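Local coordinates for terminase, large subunit (Bacillus phage spp1, PDB 2WBN), which packages viral DNA into empty capsids as an ATP-driven motor and cuts the genome as a metal-dependent endonuclease, the activity of the domain described here, at residues A[33-38]-A[153-158]; A[53-58]-A[106-111]. One frame throughout, in Å; residues are numbered along the deposited sequence.

Both interactions pair parallel strands of one mixed beta-sheet, the core of the RNase H-like nuclease domain. Interaction 1 joins the edge strand 33-35 to strand 152-155. Interaction 2 joins strands 51-56 and 108-110 further across the sheet, with strands 77-86 and 64-72 lying between the two pairs. Their centres are 21 Å apart and their nearest atoms about 13 Å, and they do not touch. Along the chain, interaction 2 is nested inside the loop that interaction 1 closes. Interaction 2 holds two of the metal-binding aspartates of the nuclease site, Asp56 and Asp111. Interaction 1 lies away from that site and adds an edge strand to the same sheet.

Interaction 1 (A[33-38]-A[153-158]); sequences LQIEEG and IVIDPL
Ile153 pairs with Leu33 where the edge strand 33-35 runs parallel to strand 152-155 in the RNase H-like sheet. The carbonyl O of Ile153 accepts from Gln34 N at 2.8 Å, in an almost straight bond. On the sheet face shared by Leu33 and Ile153, methyl CD2 of Leu33 rests 3.6 Å from both CB and CG2 of Ile153. Val154 lies on the other face with Gln34, and its CA-H points to Gln34 O. Ile155 N donates to Gln34 O at 2.8 Å. Ile155 returns to the first face. Its CG1 is anti to the carbonyl carbon (chi1 -49°), and CD1 extends to within 3.9 Å of Leu33 CD2. Phe167, Ile163 and Ala164 of helix 161-169 pack against this face. Ile155 O then takes a weak bond from Glu36 N as the strand pairing ends. Asp156 turns its carboxylate toward the backbone of Gly38, and its OD2 accepts from Ile40 N. Pro157 places CG 3.6 Å from CG2 of Ile35, and its CD lies against Glu36 O. Leu158 crosses the Glu37 side chain at about a right angle. CD2 of Leu158 meets the Glu37 carboxylate, 3.7 Å from Glu37 CD, and CG of Leu158 lies near CB of Glu37. The backbone N of Leu158 closes an Asx turn on Asp156 OD1. Asp156 OD1 is gripped from opposite faces of the carboxylate plane, by Leu158 N at 3.0 Å and by Gly38 N at 2.9 Å.

Interaction 2 (A[53-58]-A[106-111]); sequences QGLDFG and ARIIAD
Leu55 and Asp111 share the last backbone bond of this parallel strand pair, which carries metal-binding aspartates of the nuclease site. Asp111 N donates to Leu55 O at 2.8 Å; before it, Leu55 N bonds Ile109 O and Ile109 N bonds Gln53 O. Among side-chain bonds, Phe57 N meets the anti lone pair of Asp111 OD2 at 3.2 Å. Asp111 CG stands anti to the backbone N (chi1 170°), which brings OD2 there. Asp56 OD1 accepts from Gly58 N in an Asx turn. Tyr197 holds Asp56 OD2, and Ser113 holds Asp111 OD1. The carboxylate planes of Asp56 and Asp111 are 20° apart, and Asp56 OD1 is 3.8 Å from Asp111 OD2, a closeness of like charges consistent with a shared metal site. Both residues bind the first manganese; Asp56 also binds the second, with His190 and Asp193. On the sheet face of Leu55 the contacts are apolar: its CB lies 3.7 Å from Ile108 CG2. Leu55 CG sits over one face of the Phe57 ring, toward its rim, while Asp111 O lies at the ring edge. Phe57 and Leu55 pack on Leu121 of helix 115-124. Tyr197 of helix 190-198 touches Ile109 and Asp111. Strand 64-72 flanks strand 51-56, and strand 130-132 flanks strand 108-110.

Interaction 1 (A[33-38]-A[153-158])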
loop_
_atom_site.group_PDB
_atom_site.type_symbol
_atom_site.label_atom_id
_atom_site.label_comp_id
_atom_site.label_asym_id
_atom_site.label_seq_id
_atom_site.Cartn_x
_atom_site.Cartn_y
_atom_site.Cartn_z
ATOM N N LEU A 33 -13.037 5.185 -5.609
ATOM C CA LEU A 33 -12.819 5.241 -4.154
ATOM C C LEU A 33 -14.116 5.257 -3.375
ATOM O O LEU A 33 -15.031 5.992 -3.735
ATOM C CB LEU A 33 -11.988 6.466 -3.753
ATOM C CG LEU A 33 -10.489 6.450 -4.043
ATOM C CD1 LEU A 33 -9.850 7.707 -3.432
ATOM C CD2 LEU A 33 -9.850 5.201 -3.472
ATOM N N GLN A 34 -14.190 4.393 -2.354
ATOM C CA GLN A 34 -15.305 4.338 -1.429
ATOM C C GLN A 34 -14.725 4.643 -0.033
ATOM O O GLN A 34 -14.014 3.831 0.556
ATOM C CB GLN A 34 -15.993 2.975 -1.519
ATOM C CG GLN A 34 -17.369 2.947 -0.961
ATOM C CD GLN A 34 -18.450 3.612 -1.834
ATOM O OE1 GLN A 34 -19.472 4.011 -1.313
ATOM N NE2 GLN A 34 -18.243 3.673 -3.144
ATOM N N ILE A 35 -14.956 5.865 0.436
ATOM C CA ILE A 35 -14.295 6.389 1.633
ATOM C C ILE A 35 -15.335 6.962 2.570
ATOM O O ILE A 35 -16.050 7.923 2.231
ATOM C CB ILE A 35 -13.283 7.525 1.339
ATOM C CG1 ILE A 35 -12.261 7.122 0.282
ATOM C CG2 ILE A 35 -12.573 7.943 2.666
ATOM C CD1 ILE A 35 -11.208 8.205 -0.034
ATOM N N GLU A 36 -15.395 6.391 3.770
ATOM C CA GLU A 36 -16.348 6.852 4.762
ATOM C C GLU A 36 -15.966 6.255 6.107
ATOM O O GLU A 36 -15.608 5.078 6.191
ATOM C CB GLU A 36 -17.743 6.424 4.366
ATOM C CG GLU A 36 -18.855 6.950 5.276
ATOM C CD GLU A 36 -20.220 6.740 4.678
ATOM O OE1 GLU A 36 -20.744 5.598 4.761
ATOM O OE2 GLU A 36 -20.783 7.733 4.155
ATOM N N GLU A 37 -16.035 7.076 7.144
ATOM C CA GLU A 37 -15.738 6.639 8.506
ATOM C C GLU A 37 -16.719 5.545 8.903
ATOM O O GLU A 37 -17.926 5.688 8.708
ATOM C CB GLU A 37 -15.816 7.805 9.508
ATOM C CG GLU A 37 -14.741 8.882 9.315
ATOM C CD GLU A 37 -14.684 9.900 10.452
ATOM O OE1 GLU A 37 -15.688 10.061 11.159
ATOM O OE2 GLU A 37 -13.622 10.526 10.645
ATOM N N GLY A 38 -16.178 4.452 9.444
ATOM C CA GLY A 38 -16.960 3.284 9.799
ATOM C C GLY A 38 -17.358 2.336 8.684
ATOM O O GLY A 38 -18.035 1.368 8.949
ATOM N N ILE A 153 -12.193 0.722 -4.372
ATOM C CA ILE A 153 -11.146 0.762 -3.344
ATOM C C ILE A 153 -11.786 1.329 -2.091
ATOM O O ILE A 153 -12.159 2.505 -2.069
ATOM C CB ILE A 153 -9.980 1.653 -3.760
ATOM C CG1 ILE A 153 -9.326 1.105 -5.029
ATOM C CG2 ILE A 153 -8.933 1.789 -2.609
ATOM C CD1 ILE A 153 -8.293 2.050 -5.639
ATOM N N VAL A 154 -11.897 0.492 -1.059
ATOM C CA VAL A 154 -12.734 0.761 0.107
ATOM C C VAL A 154 -11.834 1.078 1.274
ATOM O O VAL A 154 -11.008 0.247 1.686
ATOM C CB VAL A 154 -13.657 -0.428 0.472
ATOM C CG1 VAL A 154 -14.588 -0.056 1.615
ATOM C CG2 VAL A 154 -14.464 -0.880 -0.740
ATOM N N ILE A 155 -11.995 2.282 1.805
ATOM C CA ILE A 155 -11.112 2.815 2.823
ATOM C C ILE A 155 -11.923 3.466 3.928
ATOM O O ILE A 155 -12.769 4.339 3.682
ATOM C CB ILE A 155 -10.127 3.877 2.254
ATOM C CG1 ILE A 155 -9.413 3.385 0.987
ATOM C CG2 ILE A 155 -9.062 4.283 3.343
ATOM C CD1 ILE A 155 -8.767 4.526 0.190
ATOM N N ASP A 156 -11.622 3.065 5.152
ATOM C CA ASP A 156 -12.226 3.630 6.340
ATOM C C ASP A 156 -11.185 4.537 7.006
ATOM O O ASP A 156 -10.175 4.034 7.552
ATOM C CB ASP A 156 -12.590 2.479 7.258
ATOM C CG ASP A 156 -13.430 2.889 8.451
ATOM O OD1 ASP A 156 -13.395 4.072 8.880
ATOM O OD2 ASP A 156 -14.114 1.976 8.984
ATOM N N PRO A 157 -11.404 5.863 6.968
ATOM C CA PRO A 157 -10.434 6.758 7.574
ATOM C C PRO A 157 -10.231 6.549 9.072
ATOM O O PRO A 157 -9.260 7.012 9.621
ATOM C CB PRO A 157 -11.006 8.148 7.297
ATOM C CG PRO A 157 -11.933 7.978 6.218
ATOM C CD PRO A 157 -12.537 6.618 6.405
ATOM N N LEU A 158 -11.168 5.896 9.751
ATOM C CA LEU A 158 -10.972 5.581 11.164
ATOM C C LEU A 158 -9.864 4.551 11.385
ATOM O O LEU A 158 -9.223 4.547 12.439
ATOM C CB LEU A 158 -12.293 5.088 11.781
ATOM C CG LEU A 158 -13.434 6.096 11.790
ATOM C CD1 LEU A 158 -14.704 5.524 12.492
ATOM C CD2 LEU A 158 -12.996 7.369 12.485
#

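Interaction 2 (A[53-58]-A[106-111])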
loop_
_atom_site.group_PDB
_atom_site.type_symbol
_atom_site.label_atom_id
_atom_site.label_comp_id
_atom_site.label_asym_id
_atom_site.label_seq_id
_atom_site.Cartn_x
_atom_site.Cartn_y
_atom_site.Cartn_z
ATOM N N GLN A 53 -0.083 -7.446 1.778
ATOM C CA GLN A 53 0.672 -6.442 2.524
ATOM C C GLN A 53 1.840 -5.913 1.708
ATOM O O GLN A 53 2.516 -6.673 0.987
ATOM C CB GLN A 53 1.158 -6.996 3.864
ATOM C CG GLN A 53 0.036 -7.531 4.748
ATOM C CD GLN A 53 0.524 -8.042 6.086
ATOM O OE1 GLN A 53 1.371 -8.946 6.172
ATOM N NE2 GLN A 53 -0.018 -7.489 7.134
ATOM N N GLY A 54 2.052 -4.605 1.809
ATOM C CA GLY A 54 3.149 -3.927 1.125
ATOM C C GLY A 54 3.927 -3.010 2.049
ATOM O O GLY A 54 3.426 -2.582 3.089
ATOM N N LEU A 55 5.164 -2.724 1.674
ATOM C CA LEU A 55 6.029 -1.902 2.509
ATOM C C LEU A 55 6.947 -1.085 1.635
ATOM O O LEU A 55 7.650 -1.633 0.789
ATOM C CB LEU A 55 6.842 -2.779 3.466
ATOM C CG LEU A 55 7.889 -2.052 4.313
ATOM C CD1 LEU A 55 7.266 -1.011 5.220
ATOM C CD2 LEU A 55 8.677 -3.062 5.121
ATOM N N ASP A 56 6.910 0.227 1.829
ATOM C CA ASP A 56 7.869 1.126 1.276
ATOM C C ASP A 56 8.726 1.659 2.425
ATOM O O ASP A 56 8.190 2.063 3.443
ATOM C CB ASP A 56 7.193 2.273 0.536
ATOM C CG ASP A 56 8.200 3.121 -0.228
ATOM O OD1 ASP A 56 8.944 3.902 0.416
ATOM O OD2 ASP A 56 8.295 2.969 -1.466
ATOM N N PHE A 57 10.045 1.654 2.252
ATOM C CA PHE A 57 10.967 1.971 3.344
ATOM C C PHE A 57 11.178 3.451 3.625
ATOM O O PHE A 57 11.731 3.814 4.673
ATOM C CB PHE A 57 12.319 1.296 3.109
ATOM C CG PHE A 57 12.282 -0.190 3.295
ATOM C CD1 PHE A 57 12.364 -1.038 2.207
ATOM C CD2 PHE A 57 12.120 -0.740 4.564
ATOM C CE1 PHE A 57 12.308 -2.426 2.375
ATOM C CE2 PHE A 57 12.061 -2.115 4.743
ATOM C CZ PHE A 57 12.147 -2.960 3.643
ATOM N N GLY A 58 10.753 4.311 2.709
ATOM C CA GLY A 58 11.039 5.729 2.861
ATOM C C GLY A 58 12.470 5.987 2.422
ATOM O O GLY A 58 13.270 5.071 2.293
ATOM N N ALA A 106 1.127 -13.252 7.356
ATOM C CA ALA A 106 0.849 -12.921 5.965
ATOM C C ALA A 106 2.097 -12.286 5.359
ATOM O O ALA A 106 2.844 -11.566 6.031
ATOM C CB ALA A 106 -0.346 -11.980 5.856
ATOM N N ARG A 107 2.313 -12.563 4.083
ATOM C CA ARG A 107 3.489 -12.093 3.373
ATOM C C ARG A 107 3.524 -10.576 3.239
ATOM O O ARG A 107 2.493 -9.964 3.011
ATOM C CB ARG A 107 3.505 -12.698 1.977
ATOM C CG ARG A 107 4.713 -12.315 1.179
ATOM C CD ARG A 107 4.917 -13.257 0.038
ATOM N NE ARG A 107 3.856 -13.138 -0.952
ATOM C CZ ARG A 107 3.746 -13.921 -2.021
ATOM N NH1 ARG A 107 4.633 -14.884 -2.248
ATOM N NH2 ARG A 107 2.743 -13.739 -2.870
ATOM N N ILE A 108 4.723 -9.995 3.346
ATOM C CA ILE A 108 4.950 -8.567 3.064
ATOM C C ILE A 108 5.841 -8.441 1.824
ATOM O O ILE A 108 6.957 -9.007 1.783
ATOM C CB ILE A 108 5.600 -7.834 4.264
ATOM C CG1 ILE A 108 4.725 -7.967 5.516
ATOM C CG2 ILE A 108 5.853 -6.345 3.942
ATOM C CD1 ILE A 108 5.407 -7.543 6.811
ATOM N N ILE A 109 5.330 -7.764 0.798
ATOM C CA ILE A 109 6.112 -7.451 -0.384
ATOM C C ILE A 109 6.673 -6.061 -0.169
ATOM O O ILE A 109 5.921 -5.104 0.073
ATOM C CB ILE A 109 5.302 -7.548 -1.701
ATOM C CG1 ILE A 109 4.716 -8.962 -1.869
ATOM C CG2 ILE A 109 6.209 -7.271 -2.892
ATOM C CD1 ILE A 109 3.921 -9.194 -3.179
ATOM N N ALA A 110 8.002 -5.957 -0.229
ATOM C CA ALA A 110 8.688 -4.745 0.141
ATOM C C ALA A 110 9.484 -4.116 -0.981
ATOM O O ALA A 110 10.099 -4.793 -1.800
ATOM C CB ALA A 110 9.611 -4.998 1.350
ATOM N N ASP A 111 9.460 -2.787 -0.967
ATOM C CA ASP A 111 10.368 -1.895 -1.682
ATOM C C ASP A 111 11.765 -2.496 -1.867
ATOM O O ASP A 111 12.549 -2.554 -0.928
ATOM C CB ASP A 111 10.386 -0.586 -0.856
ATOM C CG ASP A 111 11.448 0.428 -1.275
ATOM O OD1 ASP A 111 12.041 0.327 -2.376
ATOM O OD2 ASP A 111 11.673 1.370 -0.447
HETATM O O HOH W 1 0.191 -10.377 2.054
#